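Local coordinates for disulfide bond protein A (Staphylococcus aureus, PDB 3BCI) that probably acts as a thiol-disulfide oxidoreductase of the DsbA type, using a redox-active disulfide in a thioredoxin fold to assist oxidative protein folding, at residues M73-P76 with K77-L80; A67-A70 with V71-Y74; C26-L29 with D30-V33; L80-Q83 with K84-A88. All blocks are in the same frame, centred on the assembly; numbering follows the deposited sequence. Where two conformers were deposited one is given.

Contact 1: M73-P76 with K77-L80; sequences MYAP and KSFL
The turn that joins helix 61-74 to helix 79-88 is built by A75 and P76 reaching over K77 to S78 and F79. A75 leaves helical geometry, and its carbonyl accepts a hydrogen bond from the residue three further on: S78 N lies 2.9 Å from A75 O, which it meets from above the carbonyl plane. P76 and K77 occupy the two middle places of this reversal with the backbone angles of a type I turn, P76 in the first, where a proline's fixed phi suits it. One residue later the pattern repeats, F79 N binding P76 O at 3.2 Å. Here the carbonyl is met almost side-on, with a C=O...N angle of 109°. A water also donates to P76 O at 2.7 Å and accepts from L80 N at 2.9 Å. The water thus spans the four-residue step that a direct helical bond would otherwise make, and P76 O is gripped by two donors. Side chains add little across the turn: the methyl of A75 and S78 CB approach to 4.1 Å, and F79 CB rests 3.4 Å from P76 O. With CG of F79 anti to the backbone N (chi1 -178°), the ring is carried off the turn and lodges against S68 and L72. A75 and S78 both lie against L112, whereas P76 and K77 are exposed on the outer side. Two overlapping type I turns thus form the short connection of an alpha-alpha hairpin, two consecutive helices packed on each other.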
ATOM      1  N   MET A  73      -8.381   2.769  -6.171  1.00 22.56           N
ATOM      2  CA  MET A  73      -9.683   2.582  -6.804  1.00 34.05           C
ATOM      3  C   MET A  73      -9.979   3.458  -8.013  1.00 25.98           C
ATOM      4  O   MET A  73     -10.733   3.047  -8.888  1.00 34.73           O
ATOM      5  CB  MET A  73     -10.807   2.749  -5.776  1.00 36.08           C
ATOM      6  CG  MET A  73     -10.852   4.099  -5.105  1.00 48.93           C
ATOM      7  SD  MET A  73     -12.232   4.215  -3.935  1.00 59.64           S
ATOM      8  CE  MET A  73     -11.832   2.877  -2.832  1.00 38.02           C
ATOM      9  N   TYR A  74      -9.394   4.653  -8.072  1.00 27.18           N
ATOM     10  CA  TYR A  74      -9.643   5.562  -9.189  1.00 30.95           C
ATOM     11  C   TYR A  74      -8.521   5.658 -10.220  1.00 31.76           C
ATOM     12  O   TYR A  74      -8.741   6.105 -11.345  1.00 31.05           O
ATOM     13  CB  TYR A  74      -9.966   6.960  -8.661  1.00 27.56           C
ATOM     14  CG  TYR A  74     -11.228   7.012  -7.838  1.00 28.32           C
ATOM     15  CD1 TYR A  74     -12.429   6.521  -8.344  1.00 34.06           C
ATOM     16  CD2 TYR A  74     -11.228   7.562  -6.556  1.00 36.58           C
ATOM     17  CE1 TYR A  74     -13.602   6.575  -7.599  1.00 37.58           C
ATOM     18  CE2 TYR A  74     -12.397   7.623  -5.801  1.00 38.01           C
ATOM     19  CZ  TYR A  74     -13.580   7.128  -6.331  1.00 40.25           C
ATOM     20  OH  TYR A  74     -14.742   7.198  -5.600  1.00 38.53           O
ATOM     21  N   ALA A  75      -7.319   5.248  -9.835  1.00 28.77           N
ATOM     22  CA  ALA A  75      -6.182   5.284 -10.745  1.00 25.68           C
ATOM     23  C   ALA A  75      -5.282   4.092 -10.459  1.00 26.85           C
ATOM     24  O   ALA A  75      -4.108   4.251 -10.111  1.00 25.23           O
ATOM     25  CB  ALA A  75      -5.407   6.599 -10.576  1.00 25.61           C
ATOM     26  N   PRO A  76      -5.823   2.871 -10.612  1.00 30.27           N
ATOM     27  CA  PRO A  76      -5.065   1.642 -10.362  1.00 24.80           C
ATOM     28  C   PRO A  76      -3.710   1.539 -11.052  1.00 31.45           C
ATOM     29  O   PRO A  76      -2.751   1.029 -10.467  1.00 30.63           O
ATOM     30  CB  PRO A  76      -6.036   0.537 -10.791  1.00 31.43           C
ATOM     31  CG  PRO A  76      -6.933   1.225 -11.794  1.00 33.82           C
ATOM     32  CD  PRO A  76      -7.161   2.562 -11.148  1.00 29.24           C
ATOM     33  N   LYS A  77      -3.614   2.024 -12.286  1.00 28.73           N
ATOM     34  CA  LYS A  77      -2.347   1.941 -13.006  1.00 27.87           C
ATOM     35  C   LYS A  77      -1.275   2.881 -12.444  1.00 30.34           C
ATOM     36  O   LYS A  77      -0.114   2.822 -12.851  1.00 27.08           O
ATOM     37  CB  LYS A  77      -2.567   2.213 -14.500  1.00 32.18           C
ATOM     38  CG  LYS A  77      -3.510   1.211 -15.163  1.00 42.34           C
ATOM     39  CD  LYS A  77      -3.645   1.440 -16.666  1.00 48.52           C
ATOM     40  CE  LYS A  77      -2.874   0.396 -17.463  1.00 56.72           C
ATOM     41  NZ  LYS A  77      -2.993   0.612 -18.934  1.00 62.39           N
ATOM     42  N   SER A  78      -1.665   3.737 -11.504  1.00 25.50           N
ATOM     43  CA  SER A  78      -0.734   4.676 -10.876  1.00 27.72           C
ATOM     44  C   SER A  78      -0.477   4.312  -9.414  1.00 26.75           C
ATOM     45  O   SER A  78       0.350   4.935  -8.756  1.00 30.36           O
ATOM     46  CB  SER A  78      -1.301   6.104 -10.910  1.00 25.92           C
ATOM     47  OG  SER A  78      -1.544   6.546 -12.228  1.00 30.19           O
ATOM     48  N   PHE A  79      -1.190   3.312  -8.910  1.00 27.70           N
ATOM     49  CA  PHE A  79      -1.064   2.912  -7.511  1.00 28.50           C
ATOM     50  C   PHE A  79       0.347   2.547  -7.048  1.00 31.06           C
ATOM     51  O   PHE A  79       0.807   3.043  -6.017  1.00 23.17           O
ATOM     52  CB  PHE A  79      -2.021   1.755  -7.208  1.00 22.07           C
ATOM     53  CG  PHE A  79      -1.984   1.299  -5.771  1.00 27.27           C
ATOM     54  CD1 PHE A  79      -2.365   2.157  -4.744  1.00 24.57           C
ATOM     55  CD2 PHE A  79      -1.541   0.021  -5.446  1.00 25.67           C
ATOM     56  CE1 PHE A  79      -2.300   1.748  -3.406  1.00 26.64           C
ATOM     57  CE2 PHE A  79      -1.472  -0.399  -4.119  1.00 31.06           C
ATOM     58  CZ  PHE A  79      -1.851   0.464  -3.096  1.00 24.80           C
ATOM     59  N   LEU A  80       1.036   1.685  -7.793  1.00 24.54           N
ATOM     60  CA  LEU A  80       2.379   1.288  -7.394  1.00 29.10           C
ATOM     61  C   LEU A  80       3.369   2.451  -7.379  1.00 25.51           C
ATOM     62  O   LEU A  80       4.273   2.487  -6.542  1.00 26.72           O
ATOM     63  CB  LEU A  80       2.884   0.144  -8.283  1.00 24.30           C
ATOM     64  CG  LEU A  80       2.101  -1.158  -8.050  1.00 38.40           C
ATOM     65  CD1 LEU A  80       2.668  -2.269  -8.927  1.00 36.15           C
ATOM     66  CD2 LEU A  80       2.183  -1.555  -6.577  1.00 36.99           C
TER
HETATM   67  O   HOH W   1      -0.111   0.523 -10.223  1.00 27.57           O

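Contact 2: A67-A70 with V71-Y74; sequences ASHA and VLMY
M73 folds its side chain back over the carbonyls of the preceding turn, CG lying 3.2 Å from both H69 O and A70 O. This follows from a chi1 of 60°, which sets CG between the backbone N and the carbonyl carbon, the crowded position on a helix. The bend at chi3 then returns CE to within 3.6 Å of H69 O, and the thioether chain hugs the helix instead of reaching outward. M73 CG also covers one face of the Y74 ring, 3.8 Å above its plane and toward the rim, while Y74 CD2 comes obliquely to A70 O at 3.4 Å. On another side of the helix V71 sets CG2 beside its own N, 3.3 Å from A67 O, and L72 lies loosely beside the imidazole of H69. Four regular backbone bonds, from V71 N to A67 O through Y74 N to A70 O, carry the turns up to the last residue of the helix. The polar tips look outward from this framework: S68 OG bonds Y21 OH, H69 NE2 bonds D138 OD2 and Y74 OH bonds D123 OD2. Three helices pack against the segment: A67, A70 and Y74 lie on helix 114-125, H69 and M73 on helix 130-144, and S68, V71 and L72 face helix 79-88.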
ATOM      1  N   ALA A  67      -5.971   8.017   1.409  1.00 22.18           N
ATOM      2  CA  ALA A  67      -5.505   8.586   0.147  1.00 24.29           C
ATOM      3  C   ALA A  67      -4.987   7.469  -0.748  1.00 23.54           C
ATOM      4  O   ALA A  67      -5.245   7.456  -1.954  1.00 23.15           O
ATOM      5  CB  ALA A  67      -4.401   9.611   0.401  1.00 23.30           C
ATOM      6  N   SER A  68      -4.259   6.532  -0.145  1.00 20.01           N
ATOM      7  CA  SER A  68      -3.702   5.396  -0.870  1.00 25.23           C
ATOM      8  C   SER A  68      -4.816   4.572  -1.513  1.00 24.95           C
ATOM      9  O   SER A  68      -4.734   4.210  -2.692  1.00 22.04           O
ATOM     10  CB  SER A  68      -2.888   4.519   0.090  1.00 25.74           C
ATOM     11  OG  SER A  68      -2.310   3.413  -0.583  1.00 29.11           O
ATOM     12  N   HIS A  69      -5.857   4.274  -0.739  1.00 20.12           N
ATOM     13  CA  HIS A  69      -6.983   3.498  -1.254  1.00 26.50           C
ATOM     14  C   HIS A  69      -7.765   4.264  -2.320  1.00 26.08           C
ATOM     15  O   HIS A  69      -8.317   3.662  -3.243  1.00 21.93           O
ATOM     16  CB  HIS A  69      -7.910   3.078  -0.109  1.00 19.40           C
ATOM     17  CG  HIS A  69      -7.479   1.818   0.575  1.00 24.16           C
ATOM     18  ND1 HIS A  69      -7.611   0.576  -0.004  1.00 19.33           N
ATOM     19  CD2 HIS A  69      -6.869   1.613   1.769  1.00 23.25           C
ATOM     20  CE1 HIS A  69      -7.104  -0.342   0.800  1.00 25.41           C
ATOM     21  NE2 HIS A  69      -6.646   0.262   1.883  1.00 27.31           N
ATOM     22  N   ALA A  70      -7.811   5.587  -2.199  1.00 23.80           N
ATOM     23  CA  ALA A  70      -8.512   6.400  -3.190  1.00 24.85           C
ATOM     24  C   ALA A  70      -7.762   6.284  -4.520  1.00 26.46           C
ATOM     25  O   ALA A  70      -8.370   6.099  -5.575  1.00 23.48           O
ATOM     26  CB  ALA A  70      -8.579   7.867  -2.733  1.00 24.15           C
ATOM     27  N   VAL A  71      -6.436   6.385  -4.464  1.00 23.93           N
ATOM     28  CA  VAL A  71      -5.616   6.267  -5.666  1.00 25.46           C
ATOM     29  C   VAL A  71      -5.815   4.900  -6.318  1.00 25.75           C
ATOM     30  O   VAL A  71      -5.987   4.799  -7.536  1.00 25.14           O
ATOM     31  CB  VAL A  71      -4.110   6.452  -5.342  1.00 26.62           C
ATOM     32  CG1 VAL A  71      -3.257   6.122  -6.568  1.00 29.05           C
ATOM     33  CG2 VAL A  71      -3.850   7.885  -4.896  1.00 26.01           C
ATOM     34  N   LEU A  72      -5.790   3.850  -5.505  1.00 22.00           N
ATOM     35  CA  LEU A  72      -5.961   2.493  -6.004  1.00 23.26           C
ATOM     36  C   LEU A  72      -7.284   2.296  -6.752  1.00 26.65           C
ATOM     37  O   LEU A  72      -7.312   1.728  -7.846  1.00 23.33           O
ATOM     38  CB  LEU A  72      -5.882   1.495  -4.841  1.00 23.65           C
ATOM     39  CG  LEU A  72      -6.255   0.047  -5.181  1.00 29.68           C
ATOM     40  CD1 LEU A  72      -5.279  -0.498  -6.220  1.00 22.55           C
ATOM     41  CD2 LEU A  72      -6.238  -0.811  -3.915  1.00 30.22           C
ATOM     42  N   MET A  73      -8.381   2.769  -6.171  1.00 22.56           N
ATOM     43  CA  MET A  73      -9.683   2.582  -6.804  1.00 34.05           C
ATOM     44  C   MET A  73      -9.979   3.458  -8.013  1.00 25.98           C
ATOM     45  O   MET A  73     -10.733   3.047  -8.888  1.00 34.73           O
ATOM     46  CB  MET A  73     -10.807   2.749  -5.776  1.00 36.08           C
ATOM     47  CG  MET A  73     -10.852   4.099  -5.105  1.00 48.93           C
ATOM     48  SD  MET A  73     -12.232   4.215  -3.935  1.00 59.64           S
ATOM     49  CE  MET A  73     -11.832   2.877  -2.832  1.00 38.02           C
ATOM     50  N   TYR A  74      -9.394   4.653  -8.072  1.00 27.18           N
ATOM     51  CA  TYR A  74      -9.643   5.562  -9.189  1.00 30.95           C
ATOM     52  C   TYR A  74      -8.521   5.658 -10.220  1.00 31.76           C
ATOM     53  O   TYR A  74      -8.741   6.105 -11.345  1.00 31.05           O
ATOM     54  CB  TYR A  74      -9.966   6.960  -8.661  1.00 27.56           C
ATOM     55  CG  TYR A  74     -11.228   7.012  -7.838  1.00 28.32           C
ATOM     56  CD1 TYR A  74     -12.429   6.521  -8.344  1.00 34.06           C
ATOM     57  CD2 TYR A  74     -11.228   7.562  -6.556  1.00 36.58           C
ATOM     58  CE1 TYR A  74     -13.602   6.575  -7.599  1.00 37.58           C
ATOM     59  CE2 TYR A  74     -12.397   7.623  -5.801  1.00 38.01           C
ATOM     60  CZ  TYR A  74     -13.580   7.128  -6.331  1.00 40.25           C
ATOM     61  OH  TYR A  74     -14.742   7.198  -5.600  1.00 38.53           O
TER

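Contact 3: C26-L29 with D30-V33; sequences CKEL and DEKV
E31 and K27 are paired one turn apart on helix 24-42, the helix of the thioredoxin fold at whose start lie C23 and C26, the CxxC pair that can form the redox-active disulfide. It belongs to the beta-alpha-beta unit between strands 14-19 and 48-53. From the backbone outward, E31 CB sits over the carbonyls of K27 and E28. CG lies beside its own N (chi1 -52°) and comes down to 3.0 Å from K27 O. The carboxylate carbon CD then stands 3.6 Å from K27 NZ. At the tip the two oxygens part: OE1 lies near K27 O and E28 CA (3.6 and 3.7 Å), and OE2 takes the ammonium of K27 in a 2.8 Å salt bridge, met from above the carboxylate plane. K27 is extended until its last bend (chi4 -69°), which turns NZ onto E31. A water closes a triangle, accepting from K27 NZ at 3.1 Å and donating to E31 OE1, so both carboxylate oxygens are held. E28 and K32 run side by side in the same direction, but their salt bridge is long. The buried side differs: L29 and V33 cross and both pack on Y169, and L29 also touches P151, probably the cis-proline that faces the CxxC cysteines in this family. V33 N bonds L29 O at 2.7 Å, and L29 CD2 lies 4.1 Å from V33 CB.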
ATOM      1  N   CYS A  26       8.830  -1.399   6.422  0.80 25.23           N
ATOM      2  CA  CYS A  26       7.906  -1.538   5.298  0.80 29.41           C
ATOM      3  C   CYS A  26       8.476  -0.762   4.105  0.80 27.30           C
ATOM      4  O   CYS A  26       8.306  -1.146   2.948  0.80 23.28           O
ATOM      5  CB  CYS A  26       6.523  -0.993   5.671  0.80 20.27           C
ATOM      6  SG  CYS A  26       5.657  -1.975   6.897  0.80 31.24           S
ATOM      7  N   LYS A  27       9.167   0.331   4.404  1.00 23.19           N
ATOM      8  CA  LYS A  27       9.781   1.161   3.368  1.00 27.23           C
ATOM      9  C   LYS A  27      10.894   0.331   2.720  1.00 27.33           C
ATOM     10  O   LYS A  27      11.094   0.370   1.505  1.00 25.64           O
ATOM     11  CB  LYS A  27      10.360   2.430   4.012  1.00 24.22           C
ATOM     12  CG  LYS A  27      11.206   3.313   3.108  1.00 30.23           C
ATOM     13  CD  LYS A  27      11.644   4.569   3.872  1.00 28.47           C
ATOM     14  CE  LYS A  27      12.504   5.489   3.028  1.00 30.46           C
ATOM     15  NZ  LYS A  27      13.847   4.909   2.746  1.00 41.27           N
ATOM     16  N   GLU A  28      11.607  -0.431   3.546  1.00 28.44           N
ATOM     17  CA  GLU A  28      12.686  -1.291   3.074  1.00 26.80           C
ATOM     18  C   GLU A  28      12.158  -2.373   2.155  1.00 25.29           C
ATOM     19  O   GLU A  28      12.765  -2.672   1.129  1.00 27.97           O
ATOM     20  CB  GLU A  28      13.389  -1.953   4.252  1.00 29.97           C
ATOM     21  CG  GLU A  28      14.636  -1.250   4.701  1.00 36.55           C
ATOM     22  CD  GLU A  28      15.219  -1.874   5.953  1.00 41.51           C
ATOM     23  OE1 GLU A  28      15.317  -3.109   6.024  1.00 42.92           O
ATOM     24  OE2 GLU A  28      15.591  -1.128   6.874  1.00 50.96           O
ATOM     25  N   LEU A  29      11.035  -2.977   2.532  1.00 28.89           N
ATOM     26  CA  LEU A  29      10.447  -4.019   1.702  1.00 28.96           C
ATOM     27  C   LEU A  29      10.105  -3.425   0.336  1.00 24.43           C
ATOM     28  O   LEU A  29      10.423  -4.004  -0.703  1.00 26.60           O
ATOM     29  CB  LEU A  29       9.194  -4.588   2.374  1.00 24.64           C
ATOM     30  CG  LEU A  29       8.444  -5.730   1.671  1.00 25.34           C
ATOM     31  CD1 LEU A  29       7.601  -6.480   2.696  1.00 26.45           C
ATOM     32  CD2 LEU A  29       7.560  -5.186   0.543  1.00 22.44           C
ATOM     33  N   ASP A  30       9.474  -2.257   0.338  1.00 24.99           N
ATOM     34  CA  ASP A  30       9.095  -1.609  -0.912  1.00 23.17           C
ATOM     35  C   ASP A  30      10.300  -1.385  -1.829  1.00 27.93           C
ATOM     36  O   ASP A  30      10.261  -1.717  -3.014  1.00 29.53           O
ATOM     37  CB  ASP A  30       8.427  -0.265  -0.627  1.00 25.56           C
ATOM     38  CG  ASP A  30       7.862   0.379  -1.876  1.00 30.35           C
ATOM     39  OD1 ASP A  30       6.753  -0.017  -2.302  1.00 30.89           O
ATOM     40  OD2 ASP A  30       8.537   1.266  -2.437  1.00 28.95           O
ATOM     41  N   GLU A  31      11.373  -0.834  -1.271  1.00 24.97           N
ATOM     42  CA  GLU A  31      12.584  -0.537  -2.035  1.00 32.97           C
ATOM     43  C   GLU A  31      13.290  -1.783  -2.547  1.00 25.44           C
ATOM     44  O   GLU A  31      13.775  -1.809  -3.675  1.00 27.60           O
ATOM     45  CB  GLU A  31      13.576   0.253  -1.175  1.00 32.72           C
ATOM     46  CG  GLU A  31      12.999   1.480  -0.503  1.00 38.61           C
ATOM     47  CD  GLU A  31      13.971   2.110   0.482  1.00 35.27           C
ATOM     48  OE1 GLU A  31      14.590   1.360   1.264  1.00 35.04           O
ATOM     49  OE2 GLU A  31      14.107   3.350   0.483  1.00 39.47           O
ATOM     50  N   LYS A  32      13.346  -2.811  -1.709  1.00 23.84           N
ATOM     51  CA  LYS A  32      14.028  -4.055  -2.051  1.00 30.91           C
ATOM     52  C   LYS A  32      13.237  -5.060  -2.883  1.00 30.45           C
ATOM     53  O   LYS A  32      13.797  -5.747  -3.740  1.00 28.45           O
ATOM     54  CB  LYS A  32      14.481  -4.756  -0.768  1.00 24.36           C
ATOM     55  CG  LYS A  32      15.510  -3.984   0.046  1.00 32.39           C
ATOM     56  CD  LYS A  32      15.866  -4.743   1.325  1.00 32.73           C
ATOM     57  CE  LYS A  32      17.020  -4.078   2.066  1.00 31.88           C
ATOM     58  NZ  LYS A  32      17.401  -4.856   3.276  1.00 35.67           N
ATOM     59  N   VAL A  33      11.938  -5.142  -2.631  1.00 25.44           N
ATOM     60  CA  VAL A  33      11.094  -6.126  -3.301  1.00 27.64           C
ATOM     61  C   VAL A  33      10.237  -5.683  -4.485  1.00 32.17           C
ATOM     62  O   VAL A  33      10.232  -6.330  -5.539  1.00 24.54           O
ATOM     63  CB  VAL A  33      10.156  -6.786  -2.261  1.00 25.20           C
ATOM     64  CG1 VAL A  33       9.179  -7.725  -2.945  1.00 25.38           C
ATOM     65  CG2 VAL A  33      10.981  -7.524  -1.212  1.00 24.81           C
TER
HETATM   66  O   HOH W   2      15.286   2.336   3.624  1.00 42.07           O
HETATM   67  O   HOH W   3      15.525  -5.242   4.904  1.00 54.11           O

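Contact 4: L80-Q83 with K84-A88; sequences LDFQ and KQLFA
The apolar pair on helix 79-88 is F82 and L86, one turn apart. F82 CE2 lies 3.9 Å from L86 CD2, the two side chains running alongside each other. The methyl meets the ring obliquely, and both residues face helix 100-108. Q83 and F87 likewise point the same way: the aliphatic CG of Q83 packs beside the ring, 3.9 Å from F87 CE1, and the amide is turned 38° from the ring plane. CG of Q83 is anti to its N (chi1 -167°) and the chain stays extended, which carries the amide alongside the F87 ring toward Y49 and Y21. Among the polar groups, that buried amide is served at both ends, OE1 by Y49 OH and NE2 by Y21 OH, which holds it in place. Q85 instead lies along the backbone of the preceding turn, its CG 3.3 Å from D81 O and its NE2 3.8 Å from D81 CB. The charged pair is D81 and K84. OD1 and NZ are 3.9 Å apart, a long salt bridge, and the stronger partner of D81 OD1 is R38. Backbone bonds run from K84 N to L80 O through F87 N to Q83 O, with Q85 N to D81 O at 2.8 Å. F87 completes the inner side by touching C26 and Y21. The chemistry is that of an amphipathic helix: the rings of F82 and F87, L86 and the amide of Q83 are buried, while K84 stays in solvent, where its weak attraction to D81 is probably screened.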
ATOM      1  N   LEU A  80       1.036   1.685  -7.793  1.00 24.54           N
ATOM      2  CA  LEU A  80       2.379   1.288  -7.394  1.00 29.10           C
ATOM      3  C   LEU A  80       3.369   2.451  -7.379  1.00 25.51           C
ATOM      4  O   LEU A  80       4.273   2.487  -6.542  1.00 26.72           O
ATOM      5  CB  LEU A  80       2.884   0.144  -8.283  1.00 24.30           C
ATOM      6  CG  LEU A  80       2.101  -1.158  -8.050  1.00 38.40           C
ATOM      7  CD1 LEU A  80       2.668  -2.269  -8.927  1.00 36.15           C
ATOM      8  CD2 LEU A  80       2.183  -1.555  -6.577  1.00 36.99           C
ATOM      9  N   ASP A  81       3.208   3.407  -8.291  1.00 27.01           N
ATOM     10  CA  ASP A  81       4.104   4.558  -8.301  1.00 30.52           C
ATOM     11  C   ASP A  81       3.808   5.395  -7.067  1.00 27.32           C
ATOM     12  O   ASP A  81       4.716   5.914  -6.418  1.00 24.41           O
ATOM     13  CB  ASP A  81       3.896   5.432  -9.542  1.00 32.79           C
ATOM     14  CG  ASP A  81       4.376   4.772 -10.812  1.00 38.23           C
ATOM     15  OD1 ASP A  81       5.350   3.992 -10.763  1.00 34.85           O
ATOM     16  OD2 ASP A  81       3.781   5.051 -11.870  1.00 47.44           O
ATOM     17  N   PHE A  82       2.522   5.533  -6.761  1.00 24.52           N
ATOM     18  CA  PHE A  82       2.098   6.308  -5.603  1.00 23.22           C
ATOM     19  C   PHE A  82       2.708   5.712  -4.338  1.00 26.62           C
ATOM     20  O   PHE A  82       3.259   6.421  -3.498  1.00 24.71           O
ATOM     21  CB  PHE A  82       0.574   6.284  -5.478  1.00 22.18           C
ATOM     22  CG  PHE A  82       0.054   7.116  -4.341  1.00 19.60           C
ATOM     23  CD1 PHE A  82       0.058   8.500  -4.425  1.00 21.28           C
ATOM     24  CD2 PHE A  82      -0.385   6.514  -3.164  1.00 25.77           C
ATOM     25  CE1 PHE A  82      -0.365   9.274  -3.355  1.00 23.43           C
ATOM     26  CE2 PHE A  82      -0.809   7.279  -2.087  1.00 24.94           C
ATOM     27  CZ  PHE A  82      -0.798   8.663  -2.182  1.00 28.99           C
ATOM     28  N   GLN A  83       2.599   4.396  -4.219  1.00 23.28           N
ATOM     29  CA  GLN A  83       3.109   3.680  -3.067  1.00 22.10           C
ATOM     30  C   GLN A  83       4.618   3.876  -2.937  1.00 23.16           C
ATOM     31  O   GLN A  83       5.122   4.224  -1.867  1.00 23.14           O
ATOM     32  CB  GLN A  83       2.750   2.201  -3.217  1.00 27.14           C
ATOM     33  CG  GLN A  83       2.930   1.372  -1.982  1.00 38.62           C
ATOM     34  CD  GLN A  83       2.130   0.088  -2.043  1.00 35.01           C
ATOM     35  OE1 GLN A  83       2.342  -0.749  -2.921  1.00 30.01           O
ATOM     36  NE2 GLN A  83       1.196  -0.069  -1.110  1.00 32.22           N
ATOM     37  N   LYS A  84       5.337   3.676  -4.033  1.00 22.64           N
ATOM     38  CA  LYS A  84       6.786   3.840  -4.019  1.00 29.01           C
ATOM     39  C   LYS A  84       7.174   5.258  -3.619  1.00 28.88           C
ATOM     40  O   LYS A  84       8.020   5.463  -2.746  1.00 26.23           O
ATOM     41  CB  LYS A  84       7.368   3.524  -5.400  1.00 36.49           C
ATOM     42  CG  LYS A  84       8.872   3.777  -5.513  1.00 41.66           C
ATOM     43  CD  LYS A  84       9.415   3.257  -6.833  1.00 52.40           C
ATOM     44  CE  LYS A  84       8.827   4.012  -8.012  1.00 58.41           C
ATOM     45  NZ  LYS A  84       8.926   3.225  -9.273  1.00 61.01           N
ATOM     46  N   GLN A  85       6.546   6.236  -4.265  1.00 29.67           N
ATOM     47  CA  GLN A  85       6.826   7.639  -3.995  1.00 31.26           C
ATOM     48  C   GLN A  85       6.455   8.062  -2.578  1.00 30.65           C
ATOM     49  O   GLN A  85       7.118   8.921  -1.993  1.00 29.31           O
ATOM     50  CB  GLN A  85       6.108   8.524  -5.021  1.00 37.07           C
ATOM     51  CG  GLN A  85       6.737   8.473  -6.415  1.00 37.41           C
ATOM     52  CD  GLN A  85       5.923   9.216  -7.466  1.00 49.34           C
ATOM     53  OE1 GLN A  85       5.453  10.332  -7.233  1.00 57.80           O
ATOM     54  NE2 GLN A  85       5.767   8.603  -8.637  1.00 50.10           N
ATOM     55  N   LEU A  86       5.408   7.465  -2.016  1.00 24.37           N
ATOM     56  CA  LEU A  86       5.008   7.823  -0.659  1.00 27.59           C
ATOM     57  C   LEU A  86       6.002   7.254   0.359  1.00 30.25           C
ATOM     58  O   LEU A  86       6.414   7.952   1.285  1.00 32.73           O
ATOM     59  CB  LEU A  86       3.587   7.327  -0.360  1.00 23.34           C
ATOM     60  CG  LEU A  86       2.986   7.787   0.980  1.00 24.74           C
ATOM     61  CD1 LEU A  86       3.058   9.305   1.086  1.00 27.40           C
ATOM     62  CD2 LEU A  86       1.535   7.330   1.081  1.00 25.88           C
ATOM     63  N   PHE A  87       6.391   5.993   0.194  1.00 28.02           N
ATOM     64  CA  PHE A  87       7.360   5.393   1.105  1.00 30.84           C
ATOM     65  C   PHE A  87       8.668   6.186   1.058  1.00 30.35           C
ATOM     66  O   PHE A  87       9.332   6.365   2.081  1.00 32.64           O
ATOM     67  CB  PHE A  87       7.638   3.932   0.727  1.00 24.03           C
ATOM     68  CG  PHE A  87       6.731   2.947   1.396  1.00 22.03           C
ATOM     69  CD1 PHE A  87       5.934   2.094   0.642  1.00 20.57           C
ATOM     70  CD2 PHE A  87       6.686   2.851   2.783  1.00 28.18           C
ATOM     71  CE1 PHE A  87       5.105   1.161   1.256  1.00 18.89           C
ATOM     72  CE2 PHE A  87       5.858   1.918   3.411  1.00 25.53           C
ATOM     73  CZ  PHE A  87       5.066   1.070   2.645  1.00 30.36           C
ATOM     74  N   ALA A  88       9.023   6.673  -0.129  1.00 31.39           N
ATOM     75  CA  ALA A  88      10.254   7.444  -0.314  1.00 35.67           C
ATOM     76  C   ALA A  88      10.275   8.758   0.469  1.00 38.71           C
ATOM     77  O   ALA A  88      11.343   9.290   0.768  1.00 44.50           O
ATOM     78  CB  ALA A  88      10.475   7.725  -1.802  1.00 31.77           C
TER

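Overall arrangement
Contact 3 comes first along the chain, in the helix after strand 14-19, and contacts 2, 1 and 4 follow beyond strand 48-53. All four are local, so none closes a long loop; contact 1 closes the turn between two helices. They run in series, none nested or crossing, though contact 1 shares M73 and Y74 with contact 2 and L80 with contact 4, making 67-88 one continuous run. That hairpin of helices folds on itself, F82 packing against S68 and V71. Contacts 2 and 3 lie on opposite sides of the chain's centre, and contact 4 bridges them: K84 and F87 touch D30, and F87 touches C26. The helical insertion, typical of DsbA proteins, is thus tied to the thioredoxin fold.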